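DNA primase (Aquifex aeolicus, PDB 2AU3) probably synthesises the short RNA primers that DNA polymerase extends during DNA replication, using a zinc-binding domain joined to an RNA polymerase core. Local coordinates at residues Asn36-His40 and Phe70-Tyr74; Lys57-Gly62 and Arg141-Leu145. All coordinates share one frame; numbering follows the deposited sequence.

Interactions 1 and 2 share one zinc ion, to which each contributes two of the four ligands: Cys-37 and His-40 from 36-40, Cys-58 and Cys-61 from 57-62. Their centres lie about 13 Å apart and they touch at the metal, where His-40 CE1 packs 3.2 Å from Cys-58 SG and 3.4 Å from Gly-60 CA, and Cys-37 CB lies 3.6 Å from Cys-58 SG. From this common site the contacts run to different partners. Interaction 1 stays within the zinc-binding domain and packs its knuckle on helix 67-75, whereas interaction 2 joins the second knuckle to the polymerase core. The predicted magnesium-binding residues belong to neither.

Interaction 1: Asn36-His40 and Phe70-Tyr74; sequences NCPFH and FVSLY. With ZN (zinc ion), chain B.
Phe-70 meets the ring of Phe-39 obliquely, centroids 5.7 Å apart and planes at 58°. With CG anti to the backbone N (chi1 176°), Phe-70 carries its ring atom CE1 to 3.7 Å from Phe-39 CZ. The same CE1 lies 4.2 Å from Pro-38 CG. Behind this, Phe-70 is backed by helix 16-23 through Ile-20 and an edge-to-face ring pair with Tyr-23. One turn on, Leu-73 offers its CB rather than its branched end, 3.7 Å from Phe-39 CZ, the two side chains crossing at about a right angle.

The loop 36-40 is the first knuckle of the CHC2 zinc ribbon. Cys-37 SG and His-40 ND1 bind the zinc ion at 2.3 and 2.0 Å, with Cys-58 and Cys-61 completing the site. Cys-37 SG also accepts the N-H of Phe-39, which ties the backbone of the packing residue to a metal ligand. Pro-38 CG sits over the centre of one face of the Phe-39 ring, 3.6 Å above its plane. A serine in place of Phe-39 would probably open a gap between the zinc knuckle and helix 67-75, depriving Pro-38, Phe-70 and Leu-73 of the ring they pack on.

Tyr-74 brings its backbone to the ring: CA lies at the edge of the Phe-39 ring, in plane. The N-H of Tyr-74 is spent within the helix on Phe-70 O. Its own ring takes Pro-38 CB at the edge, near the ring plane, 4.3 Å from CE1.

Interaction 2: Lys57-Gly62 and Arg141-Leu145; sequences KCFGCG and RKFDL. With ZN (zinc ion), chain B.
Lys-57 reaches across to the end of helix 137-142 and sets its ammonium among three oxygens. NZ donates to Arg-141 O at 2.8 Å, forms a salt bridge with Asp-144 OD2 at 2.7 Å and returns to its own segment to bond Gly-62 O at 2.6 Å. The chain leaves with CG anti to the backbone N, bends once at chi2 and then runs extended to NZ. Neither carbonyl is met exactly in its plane: the nitrogen is tilted 30° from that of Arg-141 and 19° from that of Gly-62. The lysine probably also eases the approach of Asp-144 OD2 to Gly-62 O, both acceptors.

Asp-144 has positive phi and closes the helix in a Schellman motif, its carboxylate meeting Lys-57 from the opposite direction. Arg-141 lies along the second zinc knuckle, its CD 3.2 Å from Gly-60 O. The bend at chi3 (-62°) turns NE and the guanidinium so that Gly-60 O comes over one face and Arg-141 NE lies 3.4 Å from Phe-59 O. Gly-62 lies against Arg-141 CB; a side chain there would press on that CB, and the glycine's positive phi already disfavours one.

On the far side of the knuckle Cys-58 SG and Cys-61 SG bind the zinc ion at 2.4 and 2.3 Å. Cys-58 SG also accepts the N-H of Cys-61.

The contact joins strand 55-58 of the zinc ribbon to the polymerase core. There Asp-144 forms further salt bridges with Arg-117 of helix 101-122 and Lys-194 of strand 188-194, and Phe-143 packs on helix 253-261, edge-to-face with Phe-260.

Interaction 1: Asn36-His40 and Phe70-Tyr74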
loop_
_atom_site.group_PDB
_atom_site.type_symbol
_atom_site.label_atom_id
_atom_site.label_comp_id
_atom_site.label_asym_id
_atom_site.label_seq_id
_atom_site.Cartn_x
_atom_site.Cartn_y
_atom_site.Cartn_z
ATOM N N ASN A 36 -21.560 -1.974 17.796
ATOM C CA ASN A 36 -21.608 -3.244 17.070
ATOM C C ASN A 36 -21.897 -2.934 15.622
ATOM O O ASN A 36 -22.702 -2.049 15.319
ATOM C CB ASN A 36 -22.671 -4.212 17.617
ATOM C CG ASN A 36 -22.554 -4.443 19.109
ATOM O OD1 ASN A 36 -21.825 -5.324 19.563
ATOM N ND2 ASN A 36 -23.307 -3.677 19.879
ATOM N N CYS A 37 -21.278 -3.687 14.726
ATOM C CA CYS A 37 -21.451 -3.439 13.298
ATOM C C CYS A 37 -22.879 -3.779 12.817
ATOM O O CYS A 37 -23.407 -4.837 13.145
ATOM C CB CYS A 37 -20.408 -4.216 12.500
ATOM S SG CYS A 37 -20.440 -3.877 10.730
ATOM N N PRO A 38 -23.493 -2.876 12.050
ATOM C CA PRO A 38 -24.838 -3.117 11.508
ATOM C C PRO A 38 -24.809 -3.898 10.185
ATOM O O PRO A 38 -25.873 -4.200 9.635
ATOM C CB PRO A 38 -25.360 -1.694 11.251
ATOM C CG PRO A 38 -24.107 -0.901 10.903
ATOM C CD PRO A 38 -22.957 -1.567 11.636
ATOM N N PHE A 39 -23.611 -4.194 9.677
ATOM C CA PHE A 39 -23.467 -4.785 8.346
ATOM C C PHE A 39 -23.012 -6.256 8.378
ATOM O O PHE A 39 -23.264 -7.012 7.434
ATOM C CB PHE A 39 -22.529 -3.944 7.473
ATOM C CG PHE A 39 -22.889 -2.481 7.423
ATOM C CD1 PHE A 39 -24.156 -2.080 7.018
ATOM C CD2 PHE A 39 -21.953 -1.501 7.777
ATOM C CE1 PHE A 39 -24.505 -0.733 6.988
ATOM C CE2 PHE A 39 -22.289 -0.142 7.728
ATOM C CZ PHE A 39 -23.571 0.239 7.329
ATOM N N HIS A 40 -22.350 -6.644 9.466
ATOM C CA HIS A 40 -22.019 -8.044 9.730
ATOM C C HIS A 40 -22.340 -8.367 11.194
ATOM O O HIS A 40 -22.435 -7.465 12.019
ATOM C CB HIS A 40 -20.547 -8.328 9.386
ATOM C CG HIS A 40 -19.604 -8.185 10.557
ATOM N ND1 HIS A 40 -19.117 -6.966 10.978
ATOM C CD2 HIS A 40 -19.054 -9.114 11.376
ATOM C CE1 HIS A 40 -18.325 -7.148 12.019
ATOM N NE2 HIS A 40 -18.265 -8.441 12.278
ATOM N N PHE A 70 -21.201 5.611 4.703
ATOM C CA PHE A 70 -21.979 4.944 5.752
ATOM C C PHE A 70 -23.489 4.998 5.432
ATOM O O PHE A 70 -24.193 3.995 5.514
ATOM C CB PHE A 70 -21.724 5.525 7.150
ATOM C CG PHE A 70 -22.600 4.890 8.212
ATOM C CD1 PHE A 70 -22.242 3.670 8.798
ATOM C CD2 PHE A 70 -23.821 5.464 8.551
ATOM C CE1 PHE A 70 -23.068 3.053 9.748
ATOM C CE2 PHE A 70 -24.658 4.850 9.514
ATOM C CZ PHE A 70 -24.287 3.648 10.093
ATOM N N VAL A 71 -23.981 6.187 5.112
ATOM C CA VAL A 71 -25.409 6.356 4.834
ATOM C C VAL A 71 -25.812 5.511 3.624
ATOM O O VAL A 71 -26.856 4.817 3.652
ATOM C CB VAL A 71 -25.796 7.857 4.658
ATOM C CG1 VAL A 71 -27.278 8.005 4.243
ATOM C CG2 VAL A 71 -25.507 8.627 5.933
ATOM N N SER A 72 -24.958 5.518 2.591
ATOM C CA SER A 72 -25.191 4.689 1.401
ATOM C C SER A 72 -25.391 3.227 1.768
ATOM O O SER A 72 -26.266 2.543 1.204
ATOM C CB SER A 72 -24.011 4.800 0.422
ATOM O OG SER A 72 -24.251 4.027 -0.730
ATOM N N LEU A 73 -24.573 2.734 2.690
ATOM C CA LEU A 73 -24.662 1.329 3.073
ATOM C C LEU A 73 -25.857 1.095 3.983
ATOM O O LEU A 73 -26.627 0.146 3.779
ATOM C CB LEU A 73 -23.363 0.820 3.725
ATOM C CG LEU A 73 -22.091 0.804 2.874
ATOM C CD1 LEU A 73 -20.850 0.581 3.781
ATOM C CD2 LEU A 73 -22.168 -0.262 1.805
ATOM N N TYR A 74 -26.037 1.965 4.968
ATOM C CA TYR A 74 -27.193 1.843 5.849
ATOM C C TYR A 74 -28.531 1.902 5.088
ATOM O O TYR A 74 -29.409 1.062 5.306
ATOM C CB TYR A 74 -27.159 2.879 6.984
ATOM C CG TYR A 74 -28.014 2.456 8.167
ATOM C CD1 TYR A 74 -27.478 1.688 9.205
ATOM C CD2 TYR A 74 -29.374 2.772 8.207
ATOM C CE1 TYR A 74 -28.281 1.280 10.287
ATOM C CE2 TYR A 74 -30.182 2.384 9.282
ATOM C CZ TYR A 74 -29.636 1.639 10.311
ATOM O OH TYR A 74 -30.447 1.259 11.353
HETATM ZN ZN ZN B . -18.690 -5.202 10.161
#

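Interaction 2: Lys57-Gly62 and Arg141-Leu145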
loop_
_atom_site.group_PDB
_atom_site.type_symbol
_atom_site.label_atom_id
_atom_site.label_comp_id
_atom_site.label_asym_id
_atom_site.label_seq_id
_atom_site.Cartn_x
_atom_site.Cartn_y
_atom_site.Cartn_z
ATOM N N LYS A 57 -14.483 2.231 10.227
ATOM C CA LYS A 57 -13.855 0.987 9.760
ATOM C C LYS A 57 -14.293 -0.119 10.692
ATOM O O LYS A 57 -14.117 -0.009 11.913
ATOM C CB LYS A 57 -12.322 1.099 9.776
ATOM C CG LYS A 57 -11.566 -0.175 9.323
ATOM C CD LYS A 57 -11.686 -0.451 7.790
ATOM C CE LYS A 57 -10.786 -1.669 7.398
ATOM N NZ LYS A 57 -10.932 -2.051 5.951
ATOM N N CYS A 58 -14.876 -1.172 10.131
ATOM C CA CYS A 58 -15.202 -2.346 10.925
ATOM C C CYS A 58 -14.035 -3.322 10.980
ATOM O O CYS A 58 -13.600 -3.826 9.957
ATOM C CB CYS A 58 -16.436 -3.053 10.392
ATOM S SG CYS A 58 -16.915 -4.336 11.535
ATOM N N PHE A 59 -13.539 -3.583 12.181
ATOM C CA PHE A 59 -12.472 -4.567 12.365
ATOM C C PHE A 59 -13.017 -5.979 12.321
ATOM O O PHE A 59 -12.270 -6.934 12.435
ATOM C CB PHE A 59 -11.744 -4.339 13.679
ATOM C CG PHE A 59 -10.764 -3.222 13.627
ATOM C CD1 PHE A 59 -11.183 -1.927 13.327
ATOM C CD2 PHE A 59 -9.408 -3.461 13.843
ATOM C CE1 PHE A 59 -10.275 -0.871 13.263
ATOM C CE2 PHE A 59 -8.488 -2.410 13.793
ATOM C CZ PHE A 59 -8.925 -1.111 13.493
ATOM N N GLY A 60 -14.327 -6.109 12.135
ATOM C CA GLY A 60 -14.941 -7.422 12.063
ATOM C C GLY A 60 -15.127 -7.920 10.646
ATOM O O GLY A 60 -14.780 -9.063 10.335
ATOM N N CYS A 61 -15.671 -7.071 9.783
ATOM C CA CYS A 61 -15.838 -7.427 8.382
ATOM C C CYS A 61 -14.976 -6.605 7.416
ATOM O O CYS A 61 -14.869 -6.952 6.251
ATOM C CB CYS A 61 -17.298 -7.338 7.968
ATOM S SG CYS A 61 -17.916 -5.641 7.994
ATOM N N GLY A 62 -14.381 -5.521 7.891
ATOM C CA GLY A 62 -13.475 -4.736 7.063
ATOM C C GLY A 62 -14.114 -3.600 6.289
ATOM O O GLY A 62 -13.412 -2.816 5.658
ATOM N N ARG A 141 -8.511 -7.902 6.061
ATOM C CA ARG A 141 -9.556 -6.896 6.216
ATOM C C ARG A 141 -9.053 -5.450 6.246
ATOM O O ARG A 141 -9.663 -4.567 5.619
ATOM C CB ARG A 141 -10.353 -7.162 7.475
ATOM C CG ARG A 141 -11.226 -8.412 7.357
ATOM C CD ARG A 141 -12.141 -8.619 8.537
ATOM N NE ARG A 141 -11.415 -8.813 9.790
ATOM C CZ ARG A 141 -11.236 -9.993 10.400
ATOM N NH1 ARG A 141 -11.703 -11.124 9.859
ATOM N NH2 ARG A 141 -10.569 -10.039 11.545
ATOM N N LYS A 142 -7.950 -5.214 6.972
ATOM C CA LYS A 142 -7.335 -3.887 6.997
ATOM C C LYS A 142 -6.986 -3.393 5.604
ATOM O O LYS A 142 -7.200 -2.205 5.285
ATOM C CB LYS A 142 -6.071 -3.865 7.853
ATOM C CG LYS A 142 -5.393 -2.485 7.883
ATOM C CD LYS A 142 -4.148 -2.549 8.751
ATOM C CE LYS A 142 -3.474 -1.193 8.858
ATOM N NZ LYS A 142 -4.342 -0.123 9.410
ATOM N N PHE A 143 -6.403 -4.294 4.812
ATOM C CA PHE A 143 -5.919 -3.976 3.476
ATOM C C PHE A 143 -6.979 -4.143 2.383
ATOM O O PHE A 143 -6.693 -3.912 1.208
ATOM C CB PHE A 143 -4.664 -4.793 3.131
ATOM C CG PHE A 143 -3.400 -4.216 3.719
ATOM C CD1 PHE A 143 -2.580 -3.357 2.967
ATOM C CD2 PHE A 143 -3.067 -4.465 5.023
ATOM C CE1 PHE A 143 -1.407 -2.799 3.527
ATOM C CE2 PHE A 143 -1.896 -3.910 5.588
ATOM C CZ PHE A 143 -1.057 -3.069 4.798
ATOM N N ASP A 144 -8.196 -4.516 2.785
ATOM C CA ASP A 144 -9.340 -4.561 1.868
ATOM C C ASP A 144 -9.136 -5.599 0.739
ATOM O O ASP A 144 -9.605 -5.425 -0.383
ATOM C CB ASP A 144 -9.679 -3.150 1.317
ATOM C CG ASP A 144 -10.153 -2.200 2.406
ATOM O OD1 ASP A 144 -9.680 -1.047 2.459
ATOM O OD2 ASP A 144 -10.991 -2.531 3.283
ATOM N N LEU A 145 -8.481 -6.702 1.075
ATOM C CA LEU A 145 -8.302 -7.793 0.125
ATOM C C LEU A 145 -9.616 -8.271 -0.410
ATOM O O LEU A 145 -10.646 -8.335 0.329
ATOM C CB LEU A 145 -7.530 -8.952 0.734
ATOM C CG LEU A 145 -6.130 -8.617 1.251
ATOM C CD1 LEU A 145 -5.355 -9.896 1.286
ATOM C CD2 LEU A 145 -5.387 -7.571 0.465
HETATM ZN ZN ZN B . -18.690 -5.202 10.161
#